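Local atomic coordinates of hypothetical protein PH1819 (Pyrococcus horikoshii, PDB entry 2EEN), a protein that is of unknown function but, as a CYTH-domain protein related to class IV adenylyl cyclases, probably acts on a phosphate-bearing ligand within its antiparallel beta fold. Residues I51-F56 and N60-T65; G68-E73 and F165-Y170; E16-T21 and E112-E117. All blocks are in the same frame, centred on the assembly; numbering follows the deposited sequence.

Interaction 1: I51-F56 and N60-T65; sequences IRIKRF and NEVFLT
Ile51 CG1, a mid-branch methylene, lies 3.8 Å from the branch end CD1 of Leu64, at the tightly packed end of an antiparallel hairpin. On the same face Ile51 CG2 meets Val62 CG1 at 3.9 Å. Branched aliphatic side chains suit Ile51, Val62 and Leu64 because these three are buried. Between the strands, Arg52 with Phe63 and Lys54 with Glu61 form hydrogen-bonded pairs; the bond from Lys54 N to Glu61 O is short, 2.6 Å, and nearly straight at 176°. The other face is partly exposed and mixes charge with aromatic surface. Lys54 runs alongside Glu61, and a bend at chi3 (-61°) turns its amine toward Phe63, bringing NZ within 3.7 Å of Phe63 CE1. The carboxylate of Glu61 stands almost perpendicular to the Phe56 ring and meets its edge, OE1 lying 3.3 Å from CE2, where the weakly positive ring hydrogens suit an anionic oxygen. On the aliphatic face, toward the hairpin turn, the contact becomes loose and polar: Arg55 NH1 donates to OD1 of the exposed Asn60 at 2.8 Å, coming from above the amide plane, 56° out of it, and not along a lone pair; its stronger partner is Glu31, while Ile53 CG2 covers one guanidinium face. The hairpin lies within the large sheet: strand 23-36 flanks 51-56, and Asp32 pairs with Arg52, whereas strand 78-85 flanks 60-65. Helix 89-98 packs Phe93 and Leu96 on Ile51 and Val89 on Val62, and Leu95 of the second subunit reaches Leu64.

Interaction 2: G68-E73 and F165-Y170; sequences GPKIDE and FERRSY
Just before Arg167, which crosses to Lys70 and Glu73, Glu166 OE2 is gripped by two nitrogens of Arg168. The side-chain NE lies 2.6 Å from Glu166 OE2 on a nearly straight bond (171°), approaching from above the carboxylate plane. The backbone N of Arg168 reaches the anti lone pair of Glu166 OE2 at 3.0 Å. With Arg168 NH2 bonded to Glu166 OE1 at 2.9 Å, the arginine holds the acid side-on, fixing the rotation of the carboxylate; Tyr9 adds a bond to OE1. Arg168 points away from 68-73, and Arg167 toward it. A bend at chi3 (61°) lays the Arg167 guanidinium beneath the backbone of 72-73: Asp72 O stands over one face, 2.8 Å from Arg167 NH2 but at too poor an angle to count as a hydrogen bond, and Glu73 O lies 2.7 Å from Arg167 NH1. Such a flat cation suits a place lined by carbonyl oxygens, whose partial negative charge probably steadies it. Lys70 crosses the same group with its aliphatic part, CE lying 3.1 Å from Arg167 NH2, a close approach; its own chain curls at both outer torsions, sending NZ to a salt bridge with Asp46, and the two like charges remain 4.5 Å apart between Lys70 NZ and Arg167 NH2. A leucine here removes the cation, and the carbonyls of Asp72 and Glu73 would probably be left without a positive group to face, the 72-73 backbone being freer to shift. Beyond the turn, Ser169 is the N-cap of helix 170-176: its side chain caps a backbone N in the first turn, and Glu172 bonds back to its backbone N, completing a capping box.

Interaction 3: E16-T21 and E112-E117; sequences EKVRET and EKYYVE
Arg19 passes along the hydroxyl end of Tyr114 before reaching Glu112. CB is 4.2 Å from Tyr114 OH; CG, set anti to the carbonyl carbon (chi1 -60°), comes nearer, 3.3 Å from the same OH, and CD lies 3.7 Å from it. From CG to NE the chain is extended, which carries NE to the syn lone pair of Glu112 OE1, 3.3 Å away, in a hydrogen bond that is also a salt bridge (156° at the hydrogen). The guanidinium and carboxylate planes are 43° apart, so the pair is not laid flat together, although Glu112 OE2 sits at the guanidinium edge, 3.6 Å from NH2. At the other side NH1 has a long salt bridge to Glu16 of its own helix, making a three-residue network. Glu112 OE1 is doubly used: Tyr114 OH donates to it at 2.6 Å, which helps to fix the orientation of the carboxylate facing Arg19. A tyrosine suits this place because its hydroxyl serves the polar rim while its ring faces the apolar interior. There Val18 CG1 stands over one ring face, 3.6 Å from the centroid of the Tyr114 ring, in a CH-pi contact. The contact thus seats the end of helix 12-19 on strand 102-117. Strand 120-127 lies alongside and offers Leu124 to both Val18 and Tyr114, strand 23-36 borders the other edge, and Leu160 at the end of helix 146-160 closes on Val18.

All three contacts reach the same antiparallel sheet, yet their centres lie 21 to 23 Å apart. Each is partly buried: the buried residues are Ile51, Val62 and Leu64 in interaction 1 and Val18 and Tyr114 in interaction 3, whereas in interaction 2 all the touching residues but Asp72 are partly exposed or exposed. Interaction 1 is built within the sheet, two neighbouring strands joined by backbone bonds. Interactions 2 and 3 tie other parts to it and bury much less surface. Interaction 2 works at and just beyond the far end of strand 59-70, setting an arginine against carbonyl oxygens; interaction 3 joins a helix end to strand 102-117 through a CH-pi contact and a salt-bridge rim.

Interaction 1: I51-F56 and N60-T65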
loop_
_atom_site.group_PDB
_atom_site.type_symbol
_atom_site.label_atom_id
_atom_site.label_comp_id
_atom_site.label_asym_id
_atom_site.label_seq_id
_atom_site.Cartn_x
_atom_site.Cartn_y
_atom_site.Cartn_z
ATOM N N ILE A 51 -7.084 6.060 -3.793
ATOM C CA ILE A 51 -6.770 5.058 -4.793
ATOM C C ILE A 51 -7.312 5.680 -6.061
ATOM O O ILE A 51 -8.491 6.044 -6.134
ATOM C CB ILE A 51 -7.454 3.712 -4.554
ATOM C CG1 ILE A 51 -6.698 2.955 -3.463
ATOM C CG2 ILE A 51 -7.444 2.897 -5.847
ATOM C CD1 ILE A 51 -7.331 1.656 -3.051
ATOM N N ARG A 52 -6.436 5.829 -7.047
ATOM C CA ARG A 52 -6.812 6.412 -8.322
ATOM C C ARG A 52 -6.752 5.409 -9.447
ATOM O O ARG A 52 -5.781 4.667 -9.578
ATOM C CB ARG A 52 -5.883 7.568 -8.682
ATOM C CG ARG A 52 -5.907 7.910 -10.168
ATOM C CD ARG A 52 -5.138 9.185 -10.428
ATOM N NE ARG A 52 -5.766 10.304 -9.734
ATOM C CZ ARG A 52 -5.240 11.519 -9.637
ATOM N NH1 ARG A 52 -4.062 11.789 -10.188
ATOM N NH2 ARG A 52 -5.903 12.468 -8.993
ATOM N N ILE A 53 -7.807 5.389 -10.253
ATOM C CA ILE A 53 -7.846 4.531 -11.425
ATOM C C ILE A 53 -7.734 5.515 -12.577
ATOM O O ILE A 53 -8.559 6.419 -12.718
ATOM C CB ILE A 53 -9.165 3.746 -11.529
ATOM C CG1 ILE A 53 -9.308 2.810 -10.322
ATOM C CG2 ILE A 53 -9.180 2.937 -12.825
ATOM C CD1 ILE A 53 -10.616 2.035 -10.288
ATOM N N LYS A 54 -6.687 5.350 -13.377
ATOM C CA LYS A 54 -6.416 6.226 -14.506
ATOM C C LYS A 54 -6.627 5.446 -15.799
ATOM O O LYS A 54 -6.044 4.379 -15.989
ATOM C CB LYS A 54 -4.968 6.717 -14.402
ATOM C CG LYS A 54 -4.545 7.768 -15.410
ATOM C CD LYS A 54 -3.073 8.120 -15.211
ATOM C CE LYS A 54 -2.814 8.698 -13.825
ATOM N NZ LYS A 54 -1.359 8.929 -13.570
ATOM N N ARG A 55 -7.470 5.974 -16.677
ATOM C CA ARG A 55 -7.759 5.323 -17.945
ATOM C C ARG A 55 -7.341 6.205 -19.124
ATOM O O ARG A 55 -7.720 7.375 -19.200
ATOM C CB ARG A 55 -9.255 5.015 -18.046
ATOM C CG ARG A 55 -9.850 4.315 -16.825
ATOM C CD ARG A 55 -11.341 4.067 -17.016
ATOM N NE ARG A 55 -12.018 3.648 -15.786
ATOM C CZ ARG A 55 -11.907 2.446 -15.229
ATOM N NH1 ARG A 55 -11.140 1.513 -15.782
ATOM N NH2 ARG A 55 -12.570 2.174 -14.113
ATOM N N PHE A 56 -6.561 5.639 -20.040
ATOM C CA PHE A 56 -6.107 6.365 -21.222
ATOM C C PHE A 56 -5.670 5.366 -22.288
ATOM O O PHE A 56 -5.162 4.299 -21.966
ATOM C CB PHE A 56 -4.938 7.289 -20.860
ATOM C CG PHE A 56 -3.759 6.573 -20.270
ATOM C CD1 PHE A 56 -2.779 6.017 -21.086
ATOM C CD2 PHE A 56 -3.644 6.424 -18.894
ATOM C CE1 PHE A 56 -1.709 5.321 -20.538
ATOM C CE2 PHE A 56 -2.579 5.729 -18.337
ATOM C CZ PHE A 56 -1.609 5.178 -19.160
ATOM N N ASN A 60 -5.293 1.054 -18.350
ATOM C CA ASN A 60 -5.812 1.347 -17.023
ATOM C C ASN A 60 -4.640 1.262 -16.051
ATOM O O ASN A 60 -3.949 0.246 -16.000
ATOM C CB ASN A 60 -6.873 0.325 -16.602
ATOM C CG ASN A 60 -8.147 0.430 -17.414
ATOM O OD1 ASN A 60 -8.866 1.428 -17.343
ATOM N ND2 ASN A 60 -8.436 -0.605 -18.194
ATOM N N GLU A 61 -4.402 2.334 -15.303
ATOM C CA GLU A 61 -3.333 2.345 -14.308
ATOM C C GLU A 61 -3.998 2.673 -12.985
ATOM O O GLU A 61 -4.966 3.429 -12.944
ATOM C CB GLU A 61 -2.278 3.406 -14.617
ATOM C CG GLU A 61 -1.487 3.176 -15.896
ATOM C CD GLU A 61 -0.318 4.140 -16.024
ATOM O OE1 GLU A 61 -0.500 5.343 -15.742
ATOM O OE2 GLU A 61 0.782 3.694 -16.412
ATOM N N VAL A 62 -3.486 2.101 -11.904
ATOM C CA VAL A 62 -4.066 2.334 -10.595
ATOM C C VAL A 62 -2.968 2.731 -9.634
ATOM O O VAL A 62 -1.898 2.140 -9.637
ATOM C CB VAL A 62 -4.755 1.070 -10.071
ATOM C CG1 VAL A 62 -5.407 1.351 -8.731
ATOM C CG2 VAL A 62 -5.791 0.594 -11.087
ATOM N N PHE A 63 -3.235 3.739 -8.813
ATOM C CA PHE A 63 -2.233 4.202 -7.866
ATOM C C PHE A 63 -2.821 4.413 -6.484
ATOM O O PHE A 63 -3.988 4.771 -6.343
ATOM C CB PHE A 63 -1.621 5.532 -8.333
ATOM C CG PHE A 63 -1.012 5.478 -9.705
ATOM C CD1 PHE A 63 -1.805 5.625 -10.840
ATOM C CD2 PHE A 63 0.349 5.257 -9.862
ATOM C CE1 PHE A 63 -1.244 5.553 -12.119
ATOM C CE2 PHE A 63 0.920 5.182 -11.132
ATOM C CZ PHE A 63 0.119 5.331 -12.265
ATOM N N LEU A 64 -2.001 4.164 -5.470
ATOM C CA LEU A 64 -2.378 4.385 -4.080
ATOM C C LEU A 64 -1.484 5.554 -3.687
ATOM O O LEU A 64 -0.258 5.467 -3.779
ATOM C CB LEU A 64 -2.056 3.162 -3.220
ATOM C CG LEU A 64 -2.192 3.359 -1.708
ATOM C CD1 LEU A 64 -3.618 3.757 -1.349
ATOM C CD2 LEU A 64 -1.829 2.065 -1.000
ATOM N N THR A 65 -2.096 6.646 -3.251
ATOM C CA THR A 65 -1.329 7.830 -2.913
ATOM C C THR A 65 -1.679 8.426 -1.568
ATOM O O THR A 65 -2.853 8.562 -1.220
ATOM C CB THR A 65 -1.549 8.919 -3.979
ATOM O OG1 THR A 65 -1.238 8.385 -5.273
ATOM C CG2 THR A 65 -0.677 10.135 -3.704
#

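Interaction 2: G68-E73 and F165-Y170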
loop_
_atom_site.group_PDB
_atom_site.type_symbol
_atom_site.label_atom_id
_atom_site.label_comp_id
_atom_site.label_asym_id
_atom_site.label_seq_id
_atom_site.Cartn_x
_atom_site.Cartn_y
_atom_site.Cartn_z
ATOM N N GLY A 68 0.596 14.456 2.277
ATOM C CA GLY A 68 0.823 15.080 3.564
ATOM C C GLY A 68 0.188 16.452 3.586
ATOM O O GLY A 68 -0.434 16.868 2.608
ATOM N N PRO A 69 0.322 17.179 4.702
ATOM C CA PRO A 69 -0.246 18.521 4.856
ATOM C C PRO A 69 0.370 19.500 3.865
ATOM O O PRO A 69 1.522 19.334 3.449
ATOM C CB PRO A 69 0.119 18.893 6.294
ATOM C CG PRO A 69 0.306 17.567 6.980
ATOM C CD PRO A 69 1.018 16.757 5.927
ATOM N N LYS A 70 -0.400 20.511 3.477
ATOM C CA LYS A 70 0.120 21.529 2.573
ATOM C C LYS A 70 1.224 22.241 3.344
ATOM O O LYS A 70 1.075 22.523 4.536
ATOM C CB LYS A 70 -0.978 22.526 2.183
ATOM C CG LYS A 70 -2.039 21.956 1.243
ATOM C CD LYS A 70 -3.067 23.009 0.834
ATOM C CE LYS A 70 -3.882 23.498 2.024
ATOM N NZ LYS A 70 -4.611 22.385 2.697
ATOM N N ILE A 71 2.338 22.520 2.677
ATOM C CA ILE A 71 3.445 23.195 3.344
ATOM C C ILE A 71 3.651 24.606 2.815
ATOM O O ILE A 71 4.516 25.337 3.297
ATOM C CB ILE A 71 4.755 22.417 3.173
ATOM C CG1 ILE A 71 5.081 22.261 1.687
ATOM C CG2 ILE A 71 4.641 21.059 3.849
ATOM C CD1 ILE A 71 6.429 21.624 1.426
ATOM N N ASP A 72 2.838 24.989 1.839
ATOM C CA ASP A 72 2.940 26.308 1.223
ATOM C C ASP A 72 1.595 27.034 1.246
ATOM O O ASP A 72 0.561 26.457 0.915
ATOM C CB ASP A 72 3.434 26.152 -0.220
ATOM C CG ASP A 72 3.582 27.476 -0.934
ATOM O OD1 ASP A 72 4.313 28.353 -0.425
ATOM O OD2 ASP A 72 2.971 27.638 -2.011
ATOM N N GLU A 73 1.616 28.307 1.631
ATOM C CA GLU A 73 0.395 29.104 1.712
ATOM C C GLU A 73 -0.104 29.539 0.336
ATOM O O GLU A 73 -1.289 29.827 0.161
ATOM C CB GLU A 73 0.632 30.358 2.566
ATOM C CG GLU A 73 1.758 30.228 3.578
ATOM C CD GLU A 73 3.128 30.141 2.925
ATOM O OE1 GLU A 73 3.523 31.106 2.236
ATOM O OE2 GLU A 73 3.809 29.107 3.095
ATOM N N PHE A 165 -7.687 31.206 -8.304
ATOM C CA PHE A 165 -6.918 30.048 -7.893
ATOM C C PHE A 165 -7.610 29.336 -6.742
ATOM O O PHE A 165 -8.409 29.934 -6.014
ATOM C CB PHE A 165 -5.509 30.488 -7.505
ATOM C CG PHE A 165 -4.663 30.865 -8.684
ATOM C CD1 PHE A 165 -4.680 32.162 -9.182
ATOM C CD2 PHE A 165 -3.905 29.905 -9.342
ATOM C CE1 PHE A 165 -3.953 32.498 -10.326
ATOM C CE2 PHE A 165 -3.175 30.229 -10.483
ATOM C CZ PHE A 165 -3.201 31.526 -10.977
ATOM N N GLU A 166 -7.299 28.056 -6.581
ATOM C CA GLU A 166 -7.941 27.253 -5.534
ATOM C C GLU A 166 -6.960 26.254 -4.900
ATOM O O GLU A 166 -6.400 25.380 -5.547
ATOM C CB GLU A 166 -9.116 26.495 -6.162
ATOM C CG GLU A 166 -9.832 25.595 -5.156
ATOM C CD GLU A 166 -10.538 26.458 -4.132
ATOM O OE1 GLU A 166 -11.515 27.095 -4.468
ATOM O OE2 GLU A 166 -10.117 26.455 -2.979
ATOM N N ARG A 167 -6.730 26.436 -3.580
ATOM C CA ARG A 167 -5.857 25.504 -2.871
ATOM C C ARG A 167 -6.638 24.303 -2.333
ATOM O O ARG A 167 -6.081 23.312 -1.870
ATOM C CB ARG A 167 -5.237 26.248 -1.681
ATOM C CG ARG A 167 -4.073 27.163 -2.052
ATOM C CD ARG A 167 -3.400 27.752 -0.810
ATOM N NE ARG A 167 -2.859 26.672 0.010
ATOM C CZ ARG A 167 -2.488 26.929 1.287
ATOM N NH1 ARG A 167 -2.621 28.140 1.801
ATOM N NH2 ARG A 167 -1.971 25.941 2.024
ATOM N N ARG A 168 -7.975 24.440 -2.315
ATOM C CA ARG A 168 -8.788 23.324 -1.862
ATOM C C ARG A 168 -8.834 22.234 -2.929
ATOM O O ARG A 168 -8.958 22.494 -4.116
ATOM C CB ARG A 168 -10.212 23.821 -1.593
ATOM C CG ARG A 168 -10.369 24.563 -0.266
ATOM C CD ARG A 168 -11.775 25.154 -0.113
ATOM N NE ARG A 168 -12.082 25.983 -1.274
ATOM C CZ ARG A 168 -13.301 26.565 -1.374
ATOM N NH1 ARG A 168 -14.218 26.393 -0.436
ATOM N NH2 ARG A 168 -13.564 27.332 -2.435
ATOM N N SER A 169 -8.719 21.003 -2.458
ATOM C CA SER A 169 -8.745 19.841 -3.325
ATOM C C SER A 169 -10.156 19.637 -3.845
ATOM O O SER A 169 -11.126 20.159 -3.281
ATOM C CB SER A 169 -8.329 18.606 -2.537
ATOM O OG SER A 169 -9.223 18.392 -1.455
ATOM N N TYR A 170 -10.275 18.872 -4.922
ATOM C CA TYR A 170 -11.593 18.588 -5.465
ATOM C C TYR A 170 -12.405 17.892 -4.383
ATOM O O TYR A 170 -13.606 18.127 -4.252
ATOM C CB TYR A 170 -11.491 17.686 -6.692
ATOM C CG TYR A 170 -10.799 18.338 -7.860
ATOM C CD1 TYR A 170 -11.155 19.623 -8.276
ATOM C CD2 TYR A 170 -9.801 17.670 -8.564
ATOM C CE1 TYR A 170 -10.534 20.224 -9.359
ATOM C CE2 TYR A 170 -9.175 18.262 -9.651
ATOM C CZ TYR A 170 -9.543 19.535 -10.044
ATOM O OH TYR A 170 -8.917 20.117 -11.113
#

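Interaction 3: E16-T21 and E112-E117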
loop_
_atom_site.group_PDB
_atom_site.type_symbol
_atom_site.label_atom_id
_atom_site.label_comp_id
_atom_site.label_asym_id
_atom_site.label_seq_id
_atom_site.Cartn_x
_atom_site.Cartn_y
_atom_site.Cartn_z
ATOM N N GLU A 16 -9.508 26.106 -24.503
ATOM C CA GLU A 16 -9.129 26.288 -25.898
ATOM C C GLU A 16 -7.768 26.940 -26.060
ATOM O O GLU A 16 -6.995 26.555 -26.939
ATOM C CB GLU A 16 -10.168 27.130 -26.638
ATOM C CG GLU A 16 -10.865 26.383 -27.761
ATOM C CD GLU A 16 -9.892 25.762 -28.750
ATOM O OE1 GLU A 16 -9.091 26.505 -29.358
ATOM O OE2 GLU A 16 -9.931 24.526 -28.923
ATOM N N LYS A 17 -7.481 27.928 -25.218
ATOM C CA LYS A 17 -6.209 28.635 -25.289
ATOM C C LYS A 17 -5.067 27.662 -25.028
ATOM O O LYS A 17 -4.023 27.721 -25.676
ATOM C CB LYS A 17 -6.183 29.789 -24.280
ATOM C CG LYS A 17 -5.004 30.736 -24.464
ATOM C CD LYS A 17 -5.134 32.039 -23.692
ATOM C CE LYS A 17 -4.000 32.999 -24.023
ATOM N NZ LYS A 17 -4.089 34.192 -23.138
ATOM N N VAL A 18 -5.271 26.745 -24.093
ATOM C CA VAL A 18 -4.241 25.765 -23.803
ATOM C C VAL A 18 -4.031 24.852 -25.004
ATOM O O VAL A 18 -2.895 24.539 -25.365
ATOM C CB VAL A 18 -4.620 24.913 -22.579
ATOM C CG1 VAL A 18 -3.774 23.655 -22.531
ATOM C CG2 VAL A 18 -4.424 25.731 -21.314
ATOM N N ARG A 19 -5.125 24.429 -25.629
ATOM C CA ARG A 19 -5.032 23.535 -26.778
ATOM C C ARG A 19 -4.311 24.185 -27.951
ATOM O O ARG A 19 -3.675 23.498 -28.757
ATOM C CB ARG A 19 -6.426 23.081 -27.217
ATOM C CG ARG A 19 -7.201 22.322 -26.154
ATOM C CD ARG A 19 -8.416 21.632 -26.752
ATOM N NE ARG A 19 -9.255 21.013 -25.731
ATOM C CZ ARG A 19 -10.313 21.597 -25.177
ATOM N NH1 ARG A 19 -10.671 22.821 -25.546
ATOM N NH2 ARG A 19 -11.010 20.957 -24.251
ATOM N N GLU A 20 -4.404 25.508 -28.036
ATOM C CA GLU A 20 -3.764 26.264 -29.110
ATOM C C GLU A 20 -2.412 26.851 -28.696
ATOM O O GLU A 20 -1.785 27.583 -29.463
ATOM C CB GLU A 20 -4.695 27.392 -29.569
ATOM C CG GLU A 20 -6.004 26.913 -30.188
ATOM C CD GLU A 20 -5.829 26.377 -31.599
ATOM O OE1 GLU A 20 -4.937 25.529 -31.811
ATOM O OE2 GLU A 20 -6.590 26.798 -32.498
ATOM N N THR A 21 -1.953 26.530 -27.492
ATOM C CA THR A 21 -0.679 27.061 -27.019
ATOM C C THR A 21 0.338 25.977 -26.702
ATOM O O THR A 21 1.544 26.171 -26.867
ATOM C CB THR A 21 -0.860 27.895 -25.735
ATOM O OG1 THR A 21 -1.752 28.984 -25.987
ATOM C CG2 THR A 21 0.482 28.433 -25.258
ATOM N N GLU A 112 -6.947 16.338 -19.485
ATOM C CA GLU A 112 -6.190 16.428 -20.727
ATOM C C GLU A 112 -4.862 17.039 -20.309
ATOM O O GLU A 112 -4.837 18.139 -19.765
ATOM C CB GLU A 112 -6.880 17.332 -21.742
ATOM C CG GLU A 112 -8.073 16.703 -22.447
ATOM C CD GLU A 112 -8.772 17.675 -23.384
ATOM O OE1 GLU A 112 -8.079 18.497 -24.023
ATOM O OE2 GLU A 112 -10.015 17.614 -23.494
ATOM N N LYS A 113 -3.769 16.324 -20.560
ATOM C CA LYS A 113 -2.439 16.791 -20.182
ATOM C C LYS A 113 -1.726 17.472 -21.336
ATOM O O LYS A 113 -1.762 16.991 -22.470
ATOM C CB LYS A 113 -1.582 15.621 -19.702
ATOM C CG LYS A 113 -2.040 14.961 -18.417
ATOM C CD LYS A 113 -1.028 13.897 -18.005
ATOM C CE LYS A 113 -1.406 13.211 -16.707
ATOM N NZ LYS A 113 -0.403 12.166 -16.358
ATOM N N TYR A 114 -1.070 18.584 -21.025
ATOM C CA TYR A 114 -0.333 19.368 -22.006
ATOM C C TYR A 114 1.081 19.660 -21.545
ATOM O O TYR A 114 1.323 19.945 -20.376
ATOM C CB TYR A 114 -1.057 20.693 -22.269
ATOM C CG TYR A 114 -2.358 20.496 -22.983
ATOM C CD1 TYR A 114 -3.505 20.106 -22.285
ATOM C CD2 TYR A 114 -2.431 20.596 -24.374
ATOM C CE1 TYR A 114 -4.681 19.812 -22.954
ATOM C CE2 TYR A 114 -3.608 20.299 -25.052
ATOM C CZ TYR A 114 -4.727 19.905 -24.332
ATOM O OH TYR A 114 -5.888 19.575 -24.996
ATOM N N TYR A 115 2.022 19.579 -22.481
ATOM C CA TYR A 115 3.421 19.862 -22.196
ATOM C C TYR A 115 3.643 21.375 -22.258
ATOM O O TYR A 115 3.364 21.998 -23.274
ATOM C CB TYR A 115 4.304 19.187 -23.248
ATOM C CG TYR A 115 5.778 19.495 -23.104
ATOM C CD1 TYR A 115 6.597 18.717 -22.292
ATOM C CD2 TYR A 115 6.353 20.567 -23.784
ATOM C CE1 TYR A 115 7.959 18.995 -22.167
ATOM C CE2 TYR A 115 7.714 20.854 -23.660
ATOM C CZ TYR A 115 8.503 20.064 -22.855
ATOM O OH TYR A 115 9.846 20.342 -22.743
ATOM N N VAL A 116 4.134 21.967 -21.172
ATOM C CA VAL A 116 4.392 23.408 -21.150
ATOM C C VAL A 116 5.864 23.660 -21.420
ATOM O O VAL A 116 6.225 24.381 -22.355
ATOM C CB VAL A 116 4.009 24.013 -19.794
ATOM C CG1 VAL A 116 4.410 25.488 -19.734
ATOM C CG2 VAL A 116 2.519 23.871 -19.594
ATOM N N GLU A 117 6.708 23.080 -20.579
ATOM C CA GLU A 117 8.149 23.182 -20.737
ATOM C C GLU A 117 8.758 21.998 -20.021
ATOM O O GLU A 117 8.037 21.170 -19.468
ATOM C CB GLU A 117 8.687 24.513 -20.203
ATOM C CG GLU A 117 8.222 24.911 -18.834
ATOM C CD GLU A 117 8.657 26.327 -18.494
ATOM O OE1 GLU A 117 8.122 27.286 -19.096
ATOM O OE2 GLU A 117 9.548 26.477 -17.639
#